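Local coordinates for cystathionine beta-lyase family protein, YNBB B.subtilis ortholog (Clostridium acetobutylicum, PDB 3HVY), which probably acts as a pyridoxal phosphate-dependent lyase of the methionine gamma-lyase family and may be involved in aluminium resistance, at residues 182-187 and 197-202; 313-318 and 337-342; 105-110 and 269-274. All coordinates share one frame; numbering follows the deposited sequence.

Interaction 1: 182-187 and 197-202; sequences IQRSTG and AEIAEI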
ATOM      1  N   ILE D 182      -5.979 -36.142   2.195  1.00 29.04           N
ATOM      2  CA  ILE D 182      -4.748 -36.593   1.552  1.00 29.10           C
ATOM      3  C   ILE D 182      -3.760 -35.419   1.643  1.00 29.48           C
ATOM      4  O   ILE D 182      -4.098 -34.300   1.328  1.00 31.96           O
ATOM      5  CB  ILE D 182      -4.974 -36.963   0.085  1.00 31.48           C
ATOM      6  CG1 ILE D 182      -6.013 -38.103  -0.005  1.00 32.22           C
ATOM      7  CG2 ILE D 182      -3.638 -37.318  -0.626  1.00 30.05           C
ATOM      8  CD1 ILE D 182      -6.420 -38.520  -1.438  1.00 30.14           C
ATOM      9  N   GLN D 183      -2.554 -35.682   2.107  1.00 28.49           N
ATOM     10  CA  GLN D 183      -1.450 -34.679   2.047  1.00 30.47           C
ATOM     11  C   GLN D 183      -0.542 -35.016   0.827  1.00 30.51           C
ATOM     12  O   GLN D 183       0.050 -36.091   0.760  1.00 32.66           O
ATOM     13  CB  GLN D 183      -0.673 -34.777   3.336  1.00 30.72           C
ATOM     14  CG  GLN D 183       0.380 -33.726   3.529  1.00 34.09           C
ATOM     15  CD  GLN D 183       0.962 -33.779   4.923  1.00 41.63           C
ATOM     16  OE1 GLN D 183       0.226 -33.698   5.920  1.00 41.02           O
ATOM     17  NE2 GLN D 183       2.298 -33.898   5.014  1.00 37.44           N
ATOM     18  N   ARG D 184      -0.436 -34.103  -0.131  1.00 29.67           N
ATOM     19  CA  ARG D 184       0.374 -34.338  -1.328  1.00 30.41           C
ATOM     20  C   ARG D 184       1.877 -34.353  -1.010  1.00 32.54           C
ATOM     21  O   ARG D 184       2.593 -35.298  -1.350  1.00 31.07           O
ATOM     22  CB  ARG D 184       0.048 -33.279  -2.376  1.00 27.79           C
ATOM     23  CG  ARG D 184       0.858 -33.377  -3.646  1.00 29.30           C
ATOM     24  CD  ARG D 184       0.312 -32.366  -4.698  1.00 30.27           C
ATOM     25  NE  ARG D 184       1.096 -32.412  -5.905  1.00 31.13           N
ATOM     26  CZ  ARG D 184       0.867 -31.652  -6.978  1.00 31.85           C
ATOM     27  NH1 ARG D 184      -0.127 -30.766  -6.994  1.00 29.96           N
ATOM     28  NH2 ARG D 184       1.656 -31.763  -8.021  1.00 31.01           N
ATOM     29  N   SER D 185       2.347 -33.295  -0.350  1.00 33.11           N
ATOM     30  CA  SER D 185       3.752 -33.175   0.033  1.00 36.67           C
ATOM     31  C   SER D 185       4.062 -33.891   1.360  1.00 36.63           C
ATOM     32  O   SER D 185       3.370 -33.694   2.355  1.00 35.22           O
ATOM     33  CB  SER D 185       4.112 -31.686   0.127  1.00 37.53           C
ATOM     34  OG  SER D 185       5.475 -31.507   0.400  1.00 38.59           O
ATOM     35  N   THR D 186       5.085 -34.740   1.377  1.00 34.91           N
ATOM     36  CA  THR D 186       5.495 -35.417   2.605  1.00 39.36           C
ATOM     37  C   THR D 186       5.950 -34.345   3.589  1.00 42.86           C
ATOM     38  O   THR D 186       6.449 -33.279   3.201  1.00 45.54           O
ATOM     39  CB  THR D 186       6.746 -36.312   2.334  1.00 39.25           C
ATOM     40  OG1 THR D 186       6.444 -37.246   1.292  1.00 40.50           O
ATOM     41  CG2 THR D 186       7.280 -37.008   3.601  1.00 41.43           C
ATOM     42  N   GLY D 187       5.837 -34.568   4.870  1.00 46.20           N
ATOM     43  CA  GLY D 187       6.480 -33.530   5.711  1.00 49.78           C
ATOM     44  C   GLY D 187       7.939 -33.873   6.040  1.00 48.19           C
ATOM     45  O   GLY D 187       8.798 -34.078   5.174  1.00 45.58           O
ATOM     46  N   ALA D 197      -0.556 -38.960 -10.331  1.00 31.61           N
ATOM     47  CA  ALA D 197      -1.038 -40.288 -10.798  1.00 30.92           C
ATOM     48  C   ALA D 197      -1.303 -41.213  -9.638  1.00 26.86           C
ATOM     49  O   ALA D 197      -2.206 -42.064  -9.711  1.00 29.43           O
ATOM     50  CB  ALA D 197      -0.055 -40.952 -11.823  1.00 31.24           C
ATOM     51  N   GLU D 198      -0.556 -41.063  -8.554  1.00 31.09           N
ATOM     52  CA  GLU D 198      -0.830 -41.822  -7.336  1.00 31.14           C
ATOM     53  C   GLU D 198      -2.095 -41.382  -6.648  1.00 31.86           C
ATOM     54  O   GLU D 198      -2.886 -42.209  -6.180  1.00 30.28           O
ATOM     55  CB  GLU D 198       0.324 -41.742  -6.375  1.00 34.64           C
ATOM     56  CG  GLU D 198       1.524 -42.426  -6.937  1.00 36.11           C
ATOM     57  CD  GLU D 198       2.810 -42.209  -6.168  1.00 44.96           C
ATOM     58  OE1 GLU D 198       3.243 -41.072  -5.835  1.00 37.61           O
ATOM     59  OE2 GLU D 198       3.453 -43.231  -5.964  1.00 47.52           O
ATOM     60  N   ILE D 199      -2.296 -40.073  -6.580  1.00 34.08           N
ATOM     61  CA  ILE D 199      -3.525 -39.519  -6.015  1.00 30.39           C
ATOM     62  C   ILE D 199      -4.703 -39.979  -6.860  1.00 31.37           C
ATOM     63  O   ILE D 199      -5.745 -40.354  -6.309  1.00 28.23           O
ATOM     64  CB  ILE D 199      -3.466 -37.976  -5.896  1.00 32.01           C
ATOM     65  CG1 ILE D 199      -2.362 -37.572  -4.888  1.00 34.74           C
ATOM     66  CG2 ILE D 199      -4.836 -37.432  -5.496  1.00 30.84           C
ATOM     67  CD1 ILE D 199      -1.998 -36.103  -4.900  1.00 31.84           C
ATOM     68  N   ALA D 200      -4.542 -39.983  -8.191  1.00 30.15           N
ATOM     69  CA  ALA D 200      -5.611 -40.448  -9.065  1.00 29.48           C
ATOM     70  C   ALA D 200      -6.087 -41.849  -8.741  1.00 30.71           C
ATOM     71  O   ALA D 200      -7.295 -42.118  -8.715  1.00 30.35           O
ATOM     72  CB  ALA D 200      -5.181 -40.361 -10.546  1.00 29.17           C
ATOM     73  N   GLU D 201      -5.150 -42.743  -8.494  1.00 33.13           N
ATOM     74  CA  GLU D 201      -5.487 -44.133  -8.188  1.00 35.26           C
ATOM     75  C   GLU D 201      -6.096 -44.313  -6.805  1.00 34.78           C
ATOM     76  O   GLU D 201      -6.972 -45.141  -6.626  1.00 32.56           O
ATOM     77  CB  GLU D 201      -4.257 -45.027  -8.324  1.00 37.98           C
ATOM     78  CG  GLU D 201      -3.811 -45.129  -9.745  1.00 49.69           C
ATOM     79  CD  GLU D 201      -4.945 -45.625 -10.678  1.00 65.92           C
ATOM     80  OE1 GLU D 201      -5.547 -46.683 -10.355  1.00 53.40           O
ATOM     81  OE2 GLU D 201      -5.238 -44.946 -11.708  1.00 69.88           O
ATOM     82  N   ILE D 202      -5.613 -43.565  -5.832  1.00 31.63           N
ATOM     83  CA  ILE D 202      -6.197 -43.569  -4.512  1.00 32.51           C
ATOM     84  C   ILE D 202      -7.666 -43.161  -4.609  1.00 33.57           C
ATOM     85  O   ILE D 202      -8.565 -43.803  -4.017  1.00 32.97           O
ATOM     86  CB  ILE D 202      -5.403 -42.618  -3.584  1.00 31.44           C
ATOM     87  CG1 ILE D 202      -4.034 -43.249  -3.251  1.00 34.35           C
ATOM     88  CG2 ILE D 202      -6.166 -42.324  -2.311  1.00 27.54           C
ATOM     89  CD1 ILE D 202      -2.960 -42.255  -2.761  1.00 26.46           C
TER
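I182 and I202 lie alongside each other and run in opposite directions. The tip of I182, CD1, reaches the branch methyl CG2 of I202 at 3.9 Å. I182 places CG1 beside its backbone N and anti to the carbonyl carbon (chi1 -60°), and the extended outer bond carries CD1 to the helix. The other branch of I182 meets I199 more loosely, with CG2 4.5 Å from I199 CG1. R184 and I199 cross at about a right angle. Here only the aliphatic part of the arginine takes part: CG of R184 stands 4.1 Å from CD1 of I199. The R184 chain is extended from CG to NE and leads the guanidinium away from I199. Its polar end is held by N219 and T331 and by a salt bridge to E229. No hydrogen bond joins the two segments, and the contact is apolar and buried. At the end of the strand, Q183 braces the turn that follows. Its NE2 donates to O of S185 at 2.9 Å, with the acceptor in the amide plane, while its OE1 takes the backbone N of Y127. I182 also packs on V215 and V217 of the next strand. The contact therefore seats helix 196-207 against strand 177-183, within the beta-alpha-beta unit completed by strand 214-218. Such units build the large mixed sheet of the PLP-dependent aminotransferase fold.

Interaction 2: 313-318 and 337-342; sequences RIMELA and IKFNDE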
ATOM      1  N   ARG D 313      21.183 -34.255  -7.258  1.00 28.23           N
ATOM      2  CA  ARG D 313      22.312 -34.860  -7.957  1.00 27.36           C
ATOM      3  C   ARG D 313      23.647 -34.475  -7.366  1.00 28.18           C
ATOM      4  O   ARG D 313      24.465 -35.358  -7.103  1.00 28.67           O
ATOM      5  CB  ARG D 313      22.331 -34.579  -9.450  1.00 29.76           C
ATOM      6  CG  ARG D 313      23.404 -35.361 -10.181  1.00 28.58           C
ATOM      7  CD  ARG D 313      23.349 -36.851  -9.865  1.00 22.80           C
ATOM      8  NE  ARG D 313      24.122 -37.657 -10.844  1.00 29.90           N
ATOM      9  CZ  ARG D 313      24.308 -38.978 -10.793  1.00 27.67           C
ATOM     10  NH1 ARG D 313      23.805 -39.740  -9.797  1.00 31.79           N
ATOM     11  NH2 ARG D 313      25.077 -39.546 -11.714  1.00 30.05           N
ATOM     12  N   ILE D 314      23.871 -33.179  -7.117  1.00 32.50           N
ATOM     13  CA  ILE D 314      25.166 -32.779  -6.599  1.00 30.62           C
ATOM     14  C   ILE D 314      25.435 -33.337  -5.187  1.00 29.10           C
ATOM     15  O   ILE D 314      26.540 -33.764  -4.903  1.00 30.98           O
ATOM     16  CB  ILE D 314      25.421 -31.265  -6.692  1.00 30.46           C
ATOM     17  CG1 ILE D 314      26.943 -31.000  -6.648  1.00 31.67           C
ATOM     18  CG2 ILE D 314      24.645 -30.463  -5.592  1.00 25.86           C
ATOM     19  CD1 ILE D 314      27.325 -29.456  -6.796  1.00 29.37           C
HETATM   20  N   MSE D 315      24.440 -33.394  -4.316  1.00 28.33           N
HETATM   21  CA  MSE D 315      24.699 -33.911  -2.972  1.00 27.48           C
HETATM   22  C   MSE D 315      24.972 -35.425  -3.083  1.00 28.79           C
HETATM   23  O   MSE D 315      25.764 -35.995  -2.345  1.00 29.62           O
HETATM   24  CB  MSE D 315      23.532 -33.602  -2.032  1.00 28.74           C
HETATM   25  CG  MSE D 315      23.250 -32.103  -1.846  1.00 32.94           C
HETATM   26 SE   MSE D 315      24.800 -31.157  -1.216  0.75 30.99          SE
HETATM   27  CE  MSE D 315      24.834 -31.808   0.617  1.00 28.37           C
ATOM     28  N   GLU D 316      24.298 -36.078  -4.020  1.00 28.39           N
ATOM     29  CA  GLU D 316      24.561 -37.490  -4.291  1.00 28.62           C
ATOM     30  C   GLU D 316      25.998 -37.717  -4.831  1.00 30.24           C
ATOM     31  O   GLU D 316      26.713 -38.614  -4.358  1.00 27.05           O
ATOM     32  CB  GLU D 316      23.528 -38.002  -5.263  1.00 30.61           C
ATOM     33  CG  GLU D 316      23.693 -39.387  -5.769  1.00 29.94           C
ATOM     34  CD  GLU D 316      22.439 -39.854  -6.429  1.00 40.38           C
ATOM     35  OE1 GLU D 316      22.096 -39.353  -7.525  1.00 28.05           O
ATOM     36  OE2 GLU D 316      21.781 -40.689  -5.801  1.00 33.56           O
ATOM     37  N   LEU D 317      26.426 -36.879  -5.778  1.00 28.45           N
ATOM     38  CA  LEU D 317      27.803 -36.920  -6.245  1.00 28.75           C
ATOM     39  C   LEU D 317      28.787 -36.763  -5.083  1.00 30.17           C
ATOM     40  O   LEU D 317      29.872 -37.354  -5.082  1.00 28.23           O
ATOM     41  CB  LEU D 317      28.055 -35.852  -7.303  1.00 31.70           C
ATOM     42  CG  LEU D 317      27.287 -35.980  -8.599  1.00 34.76           C
ATOM     43  CD1 LEU D 317      27.974 -35.218  -9.743  1.00 32.99           C
ATOM     44  CD2 LEU D 317      27.140 -37.469  -8.924  1.00 27.52           C
ATOM     45  N   ALA D 318      28.375 -36.020  -4.062  1.00 31.02           N
ATOM     46  CA  ALA D 318      29.172 -35.810  -2.857  1.00 32.59           C
ATOM     47  C   ALA D 318      29.114 -36.959  -1.844  1.00 34.39           C
ATOM     48  O   ALA D 318      29.746 -36.875  -0.808  1.00 32.92           O
ATOM     49  CB  ALA D 318      28.729 -34.497  -2.170  1.00 31.46           C
ATOM     50  N   ILE D 337      17.884 -34.390   2.148  1.00 30.90           N
ATOM     51  CA  ILE D 337      19.261 -34.824   2.089  1.00 28.60           C
ATOM     52  C   ILE D 337      19.568 -35.495   3.458  1.00 31.40           C
ATOM     53  O   ILE D 337      19.363 -34.865   4.491  1.00 33.81           O
ATOM     54  CB  ILE D 337      20.223 -33.628   1.929  1.00 30.43           C
ATOM     55  CG1 ILE D 337      19.806 -32.686   0.763  1.00 34.59           C
ATOM     56  CG2 ILE D 337      21.704 -34.126   1.812  1.00 26.81           C
ATOM     57  CD1 ILE D 337      20.560 -31.350   0.765  1.00 33.95           C
ATOM     58  N   LYS D 338      19.994 -36.754   3.460  1.00 30.03           N
ATOM     59  CA  LYS D 338      20.349 -37.452   4.714  1.00 32.20           C
ATOM     60  C   LYS D 338      21.825 -37.186   5.030  1.00 32.54           C
ATOM     61  O   LYS D 338      22.711 -37.809   4.486  1.00 32.88           O
ATOM     62  CB  LYS D 338      20.057 -38.933   4.588  1.00 31.40           C
ATOM     63  CG  LYS D 338      20.196 -39.737   5.868  1.00 33.61           C
ATOM     64  CD  LYS D 338      19.834 -41.208   5.690  1.00 41.68           C
ATOM     65  CE  LYS D 338      18.342 -41.400   5.337  1.00 51.46           C
ATOM     66  NZ  LYS D 338      17.874 -42.824   5.379  1.00 48.58           N
ATOM     67  N   PHE D 339      22.081 -36.236   5.914  1.00 33.24           N
ATOM     68  CA  PHE D 339      23.464 -35.871   6.233  1.00 35.00           C
ATOM     69  C   PHE D 339      24.158 -36.931   7.105  1.00 37.80           C
ATOM     70  O   PHE D 339      25.366 -37.095   7.009  1.00 38.80           O
ATOM     71  CB  PHE D 339      23.513 -34.474   6.864  1.00 32.53           C
ATOM     72  CG  PHE D 339      23.167 -33.373   5.910  1.00 32.14           C
ATOM     73  CD1 PHE D 339      24.123 -32.868   5.047  1.00 31.76           C
ATOM     74  CD2 PHE D 339      21.884 -32.893   5.831  1.00 31.84           C
ATOM     75  CE1 PHE D 339      23.816 -31.886   4.167  1.00 30.49           C
ATOM     76  CE2 PHE D 339      21.559 -31.893   4.963  1.00 31.18           C
ATOM     77  CZ  PHE D 339      22.527 -31.387   4.126  1.00 31.15           C
ATOM     78  N   ASN D 340      23.382 -37.650   7.919  1.00 39.11           N
ATOM     79  CA  ASN D 340      23.881 -38.701   8.828  1.00 38.60           C
ATOM     80  C   ASN D 340      24.882 -38.150   9.833  1.00 39.08           C
ATOM     81  O   ASN D 340      25.752 -38.885  10.313  1.00 36.80           O
ATOM     82  CB  ASN D 340      24.531 -39.870   8.073  1.00 37.95           C
ATOM     83  CG  ASN D 340      23.542 -40.906   7.619  1.00 45.22           C
ATOM     84  OD1 ASN D 340      22.633 -41.292   8.367  1.00 40.95           O
ATOM     85  ND2 ASN D 340      23.710 -41.380   6.370  1.00 42.77           N
ATOM     86  N   ASP D 341      24.770 -36.859  10.131  1.00 38.01           N
ATOM     87  CA  ASP D 341      25.707 -36.192  10.992  1.00 37.33           C
ATOM     88  C   ASP D 341      25.127 -34.817  11.358  1.00 39.71           C
ATOM     89  O   ASP D 341      24.730 -34.038  10.480  1.00 38.11           O
ATOM     90  CB  ASP D 341      27.081 -36.082  10.290  1.00 38.90           C
ATOM     91  CG  ASP D 341      28.135 -35.420  11.158  1.00 43.97           C
ATOM     92  OD1 ASP D 341      28.613 -36.058  12.126  1.00 49.18           O
ATOM     93  OD2 ASP D 341      28.479 -34.261  10.877  1.00 42.04           O
ATOM     94  N   GLU D 342      25.113 -34.515  12.654  1.00 38.38           N
ATOM     95  CA  GLU D 342      24.519 -33.299  13.137  1.00 39.30           C
ATOM     96  C   GLU D 342      25.262 -32.056  12.665  1.00 38.06           C
ATOM     97  O   GLU D 342      24.650 -31.108  12.208  1.00 39.86           O
ATOM     98  CB  GLU D 342      24.420 -33.326  14.650  1.00 38.98           C
ATOM     99  CG  GLU D 342      23.686 -32.119  15.221  1.00 48.26           C
ATOM    100  CD  GLU D 342      23.397 -32.251  16.716  1.00 55.20           C
ATOM    101  OE1 GLU D 342      23.798 -33.282  17.297  1.00 53.58           O
ATOM    102  OE2 GLU D 342      22.757 -31.333  17.296  1.00 52.58           O
TER
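M315, a selenomethionine, bends twice to reach I337 and F339. Its CG lies beside the backbone N (chi1 -61°), and further turns at chi2 (-57°) and chi3 fold the chain so that CE points across to the strand. I337 sends CD1 back towards the helix. The two side chains cross at about a right angle, and CG of M315 comes within 3.8 Å of CD1 of I337. CE of M315 lies 4.1 Å from CG2 of I337 and 3.7 Å from CE1 of F339, approaching that ring at a slant. The ring is also packed from within its own segment: CG2 of I337 sits 3.7 Å above one face, displaced towards the rim. The last turns of helix 287-317 thus pack on strand 334-338 of the five-stranded antiparallel sheet, which probably belongs to the smaller C-terminal domain of the PLP fold type I enzymes. F348 of helix 342-354 touches M315, I337 and F339, and F320 meets the F339 ring edge-to-face. L422 of helix 411-422 also touches M315. The contact is buried and contains no hydrogen bond across it. On another side of the helix, R313 and E316 form a salt bridge one turn apart, NH1 to OE1 at 2.9 Å. Past the strand, D341 is the N-cap of helix 342-354, its OD2 accepting from the backbone N of K344.

Interaction 3: 105-110 and 269-274; sequences IGAALF and FRVTVP. With EDO (1,2-ethanediol), chain S.
The F110 ring and the R270 guanidinium lie flat on each other, their planes 15° and their centres 4.0 Å apart. NH1 of R270 sits over the middle of one ring face, 3.6 Å from F110 CG. CZ of R270 stands 20° off the ring normal, so this is a cation-pi stack. A molecule of 1,2-ethanediol, probably a crystallisation additive, lies at the guanidinium edge. Its O1 takes a weak hydrogen bond from R270 NH1 at 3.3 Å, and its C1 approaches F110 CD1 at 3.4 Å. R270 carries CG anti to the backbone N (chi1 164°) and then bends at chi2, which brings the guanidinium over the phenylalanine. On the way the chain passes close to the other helix, with CG of R270 3.7 Å from CA of A107. The small side chain of A107 probably helps the helices come this close, with its CA 5.7 Å from CA of R270. Next to it, CB of A107 and CG2 of V271 are only 3.4 Å apart, tighter than usual for two carbons. R270 is also bound across the subunit boundary: NH2 donates to O of T272 of the second subunit, and T272 O accepts from R270 of that subunit. F110 also packs on P274 of the second subunit. The contact thus joins helices 101-111 and 261-271 at a reciprocal, buried subunit interface, with the cation-pi stack as part of it.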
ATOM      1  N   ILE D 105      -6.079 -24.605   4.937  1.00 32.43           N
ATOM      2  CA  ILE D 105      -6.333 -26.029   5.104  1.00 30.88           C
ATOM      3  C   ILE D 105      -7.342 -26.246   6.221  1.00 31.49           C
ATOM      4  O   ILE D 105      -8.372 -26.885   6.021  1.00 30.79           O
ATOM      5  CB  ILE D 105      -5.020 -26.835   5.346  1.00 31.40           C
ATOM      6  CG1 ILE D 105      -4.151 -26.846   4.060  1.00 33.06           C
ATOM      7  CG2 ILE D 105      -5.337 -28.294   5.804  1.00 27.82           C
ATOM      8  CD1 ILE D 105      -2.734 -27.132   4.325  1.00 36.88           C
ATOM      9  N   GLY D 106      -7.079 -25.650   7.372  1.00 31.77           N
ATOM     10  CA  GLY D 106      -8.018 -25.685   8.493  1.00 31.50           C
ATOM     11  C   GLY D 106      -9.430 -25.216   8.176  1.00 33.18           C
ATOM     12  O   GLY D 106     -10.392 -25.837   8.617  1.00 31.00           O
ATOM     13  N   ALA D 107      -9.562 -24.121   7.429  1.00 31.33           N
ATOM     14  CA  ALA D 107     -10.860 -23.580   7.078  1.00 28.69           C
ATOM     15  C   ALA D 107     -11.613 -24.591   6.176  1.00 30.69           C
ATOM     16  O   ALA D 107     -12.834 -24.748   6.278  1.00 30.28           O
ATOM     17  CB  ALA D 107     -10.698 -22.230   6.378  1.00 27.70           C
ATOM     18  N   ALA D 108     -10.888 -25.245   5.267  1.00 33.16           N
ATOM     19  CA  ALA D 108     -11.481 -26.245   4.379  1.00 33.22           C
ATOM     20  C   ALA D 108     -12.017 -27.425   5.199  1.00 29.91           C
ATOM     21  O   ALA D 108     -13.097 -27.919   4.920  1.00 30.47           O
ATOM     22  CB  ALA D 108     -10.503 -26.714   3.317  1.00 29.51           C
ATOM     23  N   LEU D 109     -11.296 -27.822   6.257  1.00 31.16           N
ATOM     24  CA  LEU D 109     -11.728 -28.897   7.116  1.00 32.51           C
ATOM     25  C   LEU D 109     -12.893 -28.496   8.021  1.00 32.44           C
ATOM     26  O   LEU D 109     -13.948 -29.131   7.974  1.00 33.31           O
ATOM     27  CB  LEU D 109     -10.557 -29.437   7.937  1.00 32.75           C
ATOM     28  CG  LEU D 109      -9.387 -30.005   7.092  1.00 30.10           C
ATOM     29  CD1 LEU D 109      -8.123 -30.227   7.976  1.00 28.04           C
ATOM     30  CD2 LEU D 109      -9.868 -31.263   6.374  1.00 30.04           C
ATOM     31  N   PHE D 110     -12.720 -27.435   8.813  1.00 30.21           N
ATOM     32  CA  PHE D 110     -13.771 -26.977   9.708  1.00 27.68           C
ATOM     33  C   PHE D 110     -15.059 -26.758   8.957  1.00 28.23           C
ATOM     34  O   PHE D 110     -16.104 -27.219   9.363  1.00 30.78           O
ATOM     35  CB  PHE D 110     -13.398 -25.700  10.452  1.00 28.37           C
ATOM     36  CG  PHE D 110     -12.709 -25.938  11.748  1.00 32.53           C
ATOM     37  CD1 PHE D 110     -13.432 -26.290  12.869  1.00 34.15           C
ATOM     38  CD2 PHE D 110     -11.331 -25.801  11.856  1.00 35.25           C
ATOM     39  CE1 PHE D 110     -12.796 -26.544  14.102  1.00 34.49           C
ATOM     40  CE2 PHE D 110     -10.684 -26.074  13.093  1.00 38.39           C
ATOM     41  CZ  PHE D 110     -11.433 -26.430  14.205  1.00 32.66           C
ATOM     42  N   PHE D 269     -17.566 -19.764   5.143  1.00 28.22           N
ATOM     43  CA  PHE D 269     -18.316 -19.415   6.368  1.00 29.65           C
ATOM     44  C   PHE D 269     -17.483 -19.605   7.602  1.00 28.77           C
ATOM     45  O   PHE D 269     -17.761 -18.980   8.657  1.00 28.37           O
ATOM     46  CB  PHE D 269     -19.632 -20.202   6.500  1.00 33.74           C
ATOM     47  CG  PHE D 269     -20.626 -19.944   5.387  1.00 30.06           C
ATOM     48  CD1 PHE D 269     -20.839 -18.671   4.895  1.00 40.37           C
ATOM     49  CD2 PHE D 269     -21.372 -20.993   4.858  1.00 31.67           C
ATOM     50  CE1 PHE D 269     -21.764 -18.441   3.873  1.00 34.69           C
ATOM     51  CE2 PHE D 269     -22.287 -20.770   3.840  1.00 33.82           C
ATOM     52  CZ  PHE D 269     -22.489 -19.497   3.364  1.00 30.64           C
ATOM     53  N   ARG D 270     -16.484 -20.487   7.513  1.00 28.67           N
ATOM     54  CA  ARG D 270     -15.476 -20.616   8.578  1.00 29.87           C
ATOM     55  C   ARG D 270     -14.437 -19.494   8.524  1.00 32.14           C
ATOM     56  O   ARG D 270     -13.944 -19.013   9.559  1.00 31.36           O
ATOM     57  CB  ARG D 270     -14.753 -21.939   8.464  1.00 32.22           C
ATOM     58  CG  ARG D 270     -13.468 -22.025   9.256  1.00 33.87           C
ATOM     59  CD  ARG D 270     -13.685 -21.943  10.763  1.00 35.00           C
ATOM     60  NE  ARG D 270     -12.380 -21.733  11.409  1.00 38.44           N
ATOM     61  CZ  ARG D 270     -12.088 -22.142  12.630  1.00 30.80           C
ATOM     62  NH1 ARG D 270     -12.985 -22.780  13.351  1.00 33.07           N
ATOM     63  NH2 ARG D 270     -10.890 -21.922  13.140  1.00 38.41           N
ATOM     64  N   VAL D 271     -14.111 -19.072   7.310  1.00 30.64           N
ATOM     65  CA  VAL D 271     -13.126 -18.019   7.137  1.00 31.04           C
ATOM     66  C   VAL D 271     -13.651 -16.698   7.640  1.00 32.29           C
ATOM     67  O   VAL D 271     -12.905 -15.945   8.235  1.00 36.58           O
ATOM     68  CB  VAL D 271     -12.611 -17.901   5.675  1.00 30.19           C
ATOM     69  CG1 VAL D 271     -11.619 -16.703   5.571  1.00 25.17           C
ATOM     70  CG2 VAL D 271     -11.927 -19.219   5.250  1.00 31.08           C
ATOM     71  N   THR D 272     -14.906 -16.372   7.346  1.00 31.13           N
ATOM     72  CA  THR D 272     -15.495 -15.156   7.864  1.00 26.02           C
ATOM     73  C   THR D 272     -16.535 -15.650   8.826  1.00 31.36           C
ATOM     74  O   THR D 272     -16.166 -16.212   9.838  1.00 30.33           O
ATOM     75  CB  THR D 272     -16.009 -14.235   6.775  1.00 27.32           C
ATOM     76  OG1 THR D 272     -17.035 -14.867   6.009  1.00 33.00           O
ATOM     77  CG2 THR D 272     -14.856 -13.806   5.820  1.00 24.96           C
ATOM     78  N   VAL D 273     -17.815 -15.511   8.495  1.00 32.17           N
ATOM     79  CA  VAL D 273     -18.899 -16.041   9.315  1.00 31.02           C
ATOM     80  C   VAL D 273     -20.042 -16.506   8.411  1.00 29.56           C
ATOM     81  O   VAL D 273     -20.153 -16.080   7.231  1.00 31.47           O
ATOM     82  CB  VAL D 273     -19.451 -15.016  10.377  1.00 33.85           C
ATOM     83  CG1 VAL D 273     -18.543 -14.952  11.591  1.00 28.51           C
ATOM     84  CG2 VAL D 273     -19.665 -13.637   9.746  1.00 31.90           C
ATOM     85  N   PRO D 274     -20.884 -17.370   8.961  1.00 31.66           N
ATOM     86  CA  PRO D 274     -22.123 -17.795   8.371  1.00 30.99           C
ATOM     87  C   PRO D 274     -22.893 -16.583   7.896  1.00 32.61           C
ATOM     88  O   PRO D 274     -22.960 -15.587   8.625  1.00 30.41           O
ATOM     89  CB  PRO D 274     -22.861 -18.372   9.560  1.00 30.53           C
ATOM     90  CG  PRO D 274     -21.813 -18.941  10.402  1.00 34.38           C
ATOM     91  CD  PRO D 274     -20.671 -17.998  10.284  1.00 30.39           C
TER
HETATM   92  C1  EDO S 429     -16.023 -24.317  13.825  1.00 44.53           C
HETATM   93  O1  EDO S 429     -15.975 -23.782  12.500  1.00 46.84           O
HETATM   94  C2  EDO S 429     -16.722 -23.305  14.676  1.00 47.93           C
HETATM   95  O2  EDO S 429     -15.775 -22.447  15.345  1.00 38.60           O

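Along the chain, both segments of interaction 1 fall between the two helices of interaction 3, 101-111 and 261-271. Interaction 2 follows, beginning at the end of helix 287-317. Interaction 1 includes strand 177-183 of the mixed seven-stranded sheet, and helix 101-111 of interaction 3 packs on the same sheet. Their centres are about 23 Å apart, their nearest atoms about 7 Å. Interaction 2 belongs to the antiparallel five-stranded sheet, its centre about 26 Å from that of interaction 1 and about 41 Å from that of interaction 3. Interaction 3 touches a second subunit; no other chain touches interactions 1 and 2. The contacts thus cover the large-domain sheet, the second sheet and the subunit interface.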